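Long-range contact in beta-fructofuranosidase (Arthrobacter, PDB 3WPU), which belongs to the levansucrase/invertase family of carbohydrate-active enzymes, which are built on a five-bladed beta-propeller: residues F107-F119 with Q155-A167. Sequence-based numbering, arbitrary orientation.
Sequences FDDRHVFAKIGYF and QSFSHQTQWSGSA. With GOL (glycerol), chain C.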
loop_
_atom_site.group_PDB
_atom_site.type_symbol
_atom_site.label_atom_id
_atom_site.label_comp_id
_atom_site.label_asym_id
_atom_site.label_seq_id
_atom_site.Cartn_x
_atom_site.Cartn_y
_atom_site.Cartn_z
ATOM N N PHE A 107 -7.067 -12.697 -15.141
ATOM C CA PHE A 107 -6.717 -11.814 -14.023
ATOM C C PHE A 107 -5.427 -12.249 -13.352
ATOM O O PHE A 107 -4.644 -11.411 -12.921
ATOM C CB PHE A 107 -7.872 -11.738 -12.998
ATOM C CG PHE A 107 -7.714 -10.659 -11.972
ATOM C CD1 PHE A 107 -7.452 -9.356 -12.351
ATOM C CD2 PHE A 107 -7.868 -10.946 -10.613
ATOM C CE1 PHE A 107 -7.293 -8.360 -11.402
ATOM C CE2 PHE A 107 -7.732 -9.960 -9.666
ATOM C CZ PHE A 107 -7.447 -8.660 -10.052
ATOM N N ASP A 108 -5.153 -13.551 -13.291
ATOM C CA ASP A 108 -3.941 -14.038 -12.629
ATOM C C ASP A 108 -2.667 -13.888 -13.481
ATOM O O ASP A 108 -1.549 -14.092 -12.987
ATOM C CB ASP A 108 -4.115 -15.495 -12.196
ATOM C CG ASP A 108 -5.071 -15.636 -11.041
ATOM O OD1 ASP A 108 -4.912 -14.904 -10.046
ATOM O OD2 ASP A 108 -5.955 -16.504 -11.106
ATOM N N ASP A 109 -2.832 -13.520 -14.748
ATOM C CA ASP A 109 -1.694 -13.274 -15.631
ATOM C C ASP A 109 -1.343 -11.799 -15.688
ATOM O O ASP A 109 -0.500 -11.395 -16.481
ATOM C CB ASP A 109 -1.970 -13.805 -17.042
ATOM C CG ASP A 109 -2.103 -15.311 -17.080
ATOM O OD1 ASP A 109 -1.379 -15.995 -16.340
ATOM O OD2 ASP A 109 -2.944 -15.826 -17.858
ATOM N N ARG A 110 -1.990 -11.003 -14.841
ATOM C CA ARG A 110 -1.852 -9.553 -14.931
ATOM C C ARG A 110 -0.458 -9.073 -14.563
ATOM O O ARG A 110 -0.029 -8.013 -15.026
ATOM C CB ARG A 110 -2.871 -8.851 -14.023
ATOM C CG ARG A 110 -2.664 -8.993 -12.502
ATOM C CD ARG A 110 -3.863 -8.472 -11.684
ATOM N NE ARG A 110 -3.686 -8.625 -10.235
ATOM C CZ ARG A 110 -3.934 -9.711 -9.513
ATOM N NH1 ARG A 110 -4.430 -10.808 -10.091
ATOM N NH2 ARG A 110 -3.707 -9.696 -8.194
ATOM N N HIS A 111 0.239 -9.843 -13.732
ATOM C CA HIS A 111 1.453 -9.318 -13.098
ATOM C C HIS A 111 2.570 -9.053 -14.097
ATOM O O HIS A 111 3.264 -8.041 -13.982
ATOM C CB HIS A 111 1.929 -10.267 -12.019
ATOM C CG HIS A 111 0.836 -10.671 -11.084
ATOM N ND1 HIS A 111 0.424 -9.868 -10.049
ATOM C CD2 HIS A 111 0.009 -11.745 -11.083
ATOM C CE1 HIS A 111 -0.572 -10.451 -9.410
ATOM N NE2 HIS A 111 -0.851 -11.587 -10.026
ATOM N N VAL A 112 2.758 -9.952 -15.060
ATOM C CA VAL A 112 3.823 -9.791 -16.065
ATOM C C VAL A 112 3.466 -8.875 -17.230
ATOM O O VAL A 112 4.315 -8.645 -18.104
ATOM C CB VAL A 112 4.419 -11.123 -16.571
ATOM C CG1 VAL A 112 5.065 -11.873 -15.425
ATOM C CG2 VAL A 112 3.369 -11.986 -17.259
ATOM N N PHE A 113 2.246 -8.322 -17.207
ATOM C CA PHE A 113 1.764 -7.381 -18.215
ATOM C C PHE A 113 1.238 -6.092 -17.593
ATOM O O PHE A 113 0.507 -5.342 -18.221
ATOM C CB PHE A 113 0.664 -8.043 -19.062
ATOM C CG PHE A 113 1.097 -9.317 -19.712
ATOM C CD1 PHE A 113 2.088 -9.318 -20.675
ATOM C CD2 PHE A 113 0.519 -10.520 -19.353
ATOM C CE1 PHE A 113 2.522 -10.506 -21.245
ATOM C CE2 PHE A 113 0.943 -11.708 -19.925
ATOM C CZ PHE A 113 1.940 -11.694 -20.878
ATOM N N ALA A 114 1.708 -5.789 -16.377
ATOM C CA ALA A 114 1.182 -4.679 -15.591
ATOM C C ALA A 114 1.756 -3.360 -16.060
ATOM O O ALA A 114 2.941 -3.275 -16.397
ATOM C CB ALA A 114 1.531 -4.863 -14.129
ATOM N N LYS A 115 0.895 -2.349 -16.051
ATOM C CA LYS A 115 1.277 -0.972 -16.370
ATOM C C LYS A 115 0.584 -0.001 -15.417
ATOM O O LYS A 115 -0.386 -0.347 -14.770
ATOM C CB LYS A 115 0.891 -0.655 -17.812
ATOM C CG LYS A 115 1.522 -1.590 -18.822
ATOM C CD LYS A 115 1.001 -1.290 -20.217
ATOM C CE LYS A 115 1.486 -2.336 -21.187
ATOM N NZ LYS A 115 1.047 -1.958 -22.544
ATOM N N ILE A 116 1.139 1.196 -15.267
ATOM C CA ILE A 116 0.489 2.224 -14.490
ATOM C C ILE A 116 -0.429 3.063 -15.362
ATOM O O ILE A 116 -0.019 3.612 -16.394
ATOM C CB ILE A 116 1.504 3.127 -13.749
ATOM C CG1 ILE A 116 2.241 2.275 -12.719
ATOM C CG2 ILE A 116 0.782 4.311 -13.131
ATOM C CD1 ILE A 116 3.443 2.954 -12.085
ATOM N N GLY A 117 -1.679 3.168 -14.906
ATOM C CA GLY A 117 -2.685 4.020 -15.512
ATOM C C GLY A 117 -3.158 5.051 -14.504
ATOM O O GLY A 117 -2.682 5.081 -13.367
ATOM N N TYR A 118 -4.070 5.925 -14.907
ATOM C CA TYR A 118 -4.631 6.889 -13.972
ATOM C C TYR A 118 -6.110 7.102 -14.178
ATOM O O TYR A 118 -6.642 6.831 -15.253
ATOM C CB TYR A 118 -3.867 8.213 -14.014
ATOM C CG TYR A 118 -4.042 9.030 -15.289
ATOM C CD1 TYR A 118 -4.879 10.141 -15.300
ATOM C CD2 TYR A 118 -3.358 8.720 -16.454
ATOM C CE1 TYR A 118 -5.047 10.902 -16.437
ATOM C CE2 TYR A 118 -3.528 9.490 -17.612
ATOM C CZ TYR A 118 -4.363 10.593 -17.569
ATOM O OH TYR A 118 -4.570 11.410 -18.666
ATOM N N PHE A 119 -6.779 7.541 -13.113
ATOM C CA PHE A 119 -8.203 7.860 -13.155
ATOM C C PHE A 119 -8.368 9.252 -12.569
ATOM O O PHE A 119 -7.510 9.719 -11.808
ATOM C CB PHE A 119 -9.036 6.876 -12.332
ATOM C CG PHE A 119 -9.080 5.450 -12.849
ATOM C CD1 PHE A 119 -10.169 5.020 -13.591
ATOM C CD2 PHE A 119 -8.088 4.538 -12.538
ATOM C CE1 PHE A 119 -10.256 3.704 -14.029
ATOM C CE2 PHE A 119 -8.167 3.218 -12.968
ATOM C CZ PHE A 119 -9.251 2.813 -13.736
ATOM N N GLN A 155 18.724 -5.138 -22.388
ATOM C CA GLN A 155 17.488 -4.864 -23.115
ATOM C C GLN A 155 16.811 -6.083 -23.710
ATOM O O GLN A 155 15.848 -5.923 -24.446
ATOM C CB GLN A 155 17.761 -3.857 -24.220
ATOM C CG GLN A 155 18.117 -2.498 -23.692
ATOM C CD GLN A 155 16.894 -1.718 -23.225
ATOM O OE1 GLN A 155 16.826 -1.243 -22.078
ATOM N NE2 GLN A 155 15.926 -1.612 -24.088
ATOM N N SER A 156 17.289 -7.287 -23.401
ATOM C CA SER A 156 16.700 -8.527 -23.931
ATOM C C SER A 156 15.474 -9.050 -23.183
ATOM O O SER A 156 15.053 -10.172 -23.395
ATOM C CB SER A 156 17.746 -9.659 -23.954
ATOM O OG SER A 156 18.161 -9.998 -22.636
ATOM N N PHE A 157 14.900 -8.237 -22.304
ATOM C CA PHE A 157 13.799 -8.687 -21.487
ATOM C C PHE A 157 12.620 -9.203 -22.313
ATOM O O PHE A 157 12.323 -8.698 -23.415
ATOM C CB PHE A 157 13.329 -7.597 -20.521
ATOM C CG PHE A 157 13.271 -6.214 -21.111
ATOM C CD1 PHE A 157 12.216 -5.843 -21.940
ATOM C CD2 PHE A 157 14.253 -5.263 -20.816
ATOM C CE1 PHE A 157 12.135 -4.561 -22.460
ATOM C CE2 PHE A 157 14.174 -3.979 -21.347
ATOM C CZ PHE A 157 13.118 -3.638 -22.175
ATOM N N SER A 158 11.963 -10.202 -21.771
ATOM C CA SER A 158 10.760 -10.778 -22.395
ATOM C C SER A 158 9.489 -10.040 -21.965
ATOM O O SER A 158 8.489 -10.031 -22.684
ATOM C CB SER A 158 10.632 -12.236 -22.031
ATOM O OG SER A 158 10.635 -12.448 -20.627
ATOM N N HIS A 159 9.533 -9.448 -20.776
ATOM C CA HIS A 159 8.395 -8.722 -20.193
ATOM C C HIS A 159 8.969 -7.509 -19.506
ATOM O O HIS A 159 10.117 -7.536 -19.073
ATOM C CB HIS A 159 7.648 -9.562 -19.164
ATOM C CG HIS A 159 7.120 -10.851 -19.704
ATOM N ND1 HIS A 159 7.928 -11.938 -19.976
ATOM C CD2 HIS A 159 5.858 -11.230 -20.011
ATOM C CE1 HIS A 159 7.184 -12.922 -20.450
ATOM N NE2 HIS A 159 5.925 -12.522 -20.469
ATOM N N GLN A 160 8.180 -6.451 -19.416
ATOM C CA GLN A 160 8.670 -5.233 -18.789
ATOM C C GLN A 160 7.427 -4.536 -18.238
ATOM O O GLN A 160 6.536 -4.148 -18.987
ATOM C CB GLN A 160 9.450 -4.401 -19.804
ATOM C CG GLN A 160 10.549 -3.502 -19.221
ATOM C CD GLN A 160 10.027 -2.243 -18.566
ATOM O OE1 GLN A 160 9.717 -1.274 -19.234
ATOM N NE2 GLN A 160 9.947 -2.250 -17.226
ATOM N N THR A 161 7.371 -4.415 -16.918
ATOM C CA THR A 161 6.172 -3.926 -16.241
ATOM C C THR A 161 6.468 -2.753 -15.359
ATOM O O THR A 161 7.612 -2.485 -15.024
ATOM C CB THR A 161 5.553 -4.979 -15.333
ATOM O OG1 THR A 161 6.461 -5.351 -14.286
ATOM C CG2 THR A 161 5.212 -6.195 -16.108
ATOM N N GLN A 162 5.390 -2.076 -14.997
ATOM C CA GLN A 162 5.376 -1.082 -13.946
ATOM C C GLN A 162 4.543 -1.649 -12.813
ATOM O O GLN A 162 3.404 -2.085 -13.007
ATOM C CB GLN A 162 4.823 0.255 -14.409
ATOM C CG GLN A 162 5.584 0.870 -15.568
ATOM C CD GLN A 162 4.751 1.003 -16.823
ATOM O OE1 GLN A 162 3.568 1.276 -16.750
ATOM N NE2 GLN A 162 5.386 0.871 -17.982
ATOM N N TRP A 163 5.170 -1.727 -11.650
ATOM C CA TRP A 163 4.530 -2.182 -10.420
ATOM C C TRP A 163 4.369 -0.990 -9.439
ATOM O O TRP A 163 4.730 0.137 -9.797
ATOM C CB TRP A 163 5.329 -3.369 -9.872
ATOM C CG TRP A 163 5.067 -4.704 -10.562
ATOM C CD1 TRP A 163 4.238 -4.955 -11.618
ATOM C CD2 TRP A 163 5.672 -5.943 -10.214
ATOM N NE1 TRP A 163 4.273 -6.306 -11.933
ATOM C CE2 TRP A 163 5.147 -6.934 -11.083
ATOM C CE3 TRP A 163 6.573 -6.327 -9.227
ATOM C CZ2 TRP A 163 5.540 -8.282 -11.000
ATOM C CZ3 TRP A 163 6.954 -7.684 -9.134
ATOM C CH2 TRP A 163 6.427 -8.637 -10.017
ATOM N N SER A 164 3.875 -1.241 -8.215
ATOM C CA SER A 164 3.311 -0.225 -7.320
ATOM C C SER A 164 4.345 0.756 -6.806
ATOM O O SER A 164 5.519 0.466 -6.761
ATOM C CB SER A 164 2.632 -0.872 -6.092
ATOM O OG SER A 164 1.772 0.047 -5.431
ATOM N N GLY A 165 3.850 1.907 -6.409
ATOM C CA GLY A 165 4.661 2.901 -5.725
ATOM C C GLY A 165 3.757 3.927 -5.082
ATOM O O GLY A 165 2.859 3.583 -4.296
ATOM N N SER A 166 4.028 5.199 -5.374
ATOM C CA SER A 166 3.362 6.346 -4.766
ATOM C C SER A 166 3.600 7.558 -5.677
ATOM O O SER A 166 4.385 7.475 -6.639
ATOM C CB SER A 166 3.928 6.624 -3.369
ATOM O OG SER A 166 5.339 6.664 -3.426
ATOM N N ALA A 167 2.962 8.694 -5.384
ATOM C CA ALA A 167 3.059 9.862 -6.263
ATOM C C ALA A 167 2.973 11.140 -5.452
ATOM O O ALA A 167 2.010 11.343 -4.720
ATOM C CB ALA A 167 1.971 9.833 -7.321
HETATM C C1 GOL C . 2.343 -7.052 -8.645
HETATM O O1 GOL C . 1.192 -7.305 -9.469
HETATM C C2 GOL C . 2.218 -5.643 -8.048
HETATM O O2 GOL C . 0.993 -5.600 -7.291
HETATM C C3 GOL C . 3.436 -5.294 -7.182
HETATM O O3 GOL C . 3.545 -3.893 -6.857
HETATM O O HOH W 1 5.430 -7.212 -20.154
HETATM O O HOH W 2 3.694 -4.221 -19.071
HETATM O O HOH W 3 1.998 3.153 -18.151
#
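Trp163, on a blade strand of the beta-propeller, presents its indole edge to the backbone carbonyl of His111 and to Ala114 CB, while C1 of a glycerol, probably from the crystallisation liquor, lies over the ring centre on one face and Thr161 OG1 covers the other near the rim. Trp163 NE1 donates to His111 O (2.9 Å), which lies almost in the indole plane. The same glycerol is hydrogen-bonded through O1 to His111 ND1 (2.7 Å) at the edge of that ring, and its O3 accepts from Ser164 N. The Arg110 guanidinium is sandwiched between His111 CE1 and the Phe107 ring. Farther along, the Phe113 and His159 rings cross with their planes at 52°, and Val112 O sits at the imidazole edge of His159.

The contact joins the loop leading into strand 115-122 to strand 159-169; the short runs 115-119 and 159-167 make an angle of 54° between their N-to-C directions, and strands 93-102 and 72-81 connect the two strands through the sheet. One backbone bond spans the gap directly, Gln162 N to Ala114 O (3.1 Å). Water bridges add to it: one water links Val112 O with Gln160 N, a second Ala114 O with Gln160 O.

Gln162 reaches across with its side chain. Its chain bends at chi2 (116°), and Ile116 N donates to OE1 (2.8 Å) in the plane of the side-chain carbonyl. A third water, also bound to Ile116 O, donates to OE1, and Thr148 OG1 engages NE2, so partners at both ends fix the amide's rotation. Ile116 CG1 packs on Gln162 CB at 3.7 Å. Thr161 CG2 lies against the carbonyl of Val112, 3.3 Å from its O. Gln162 O is buried without a polar partner, 3.5 Å from Ala114 CB.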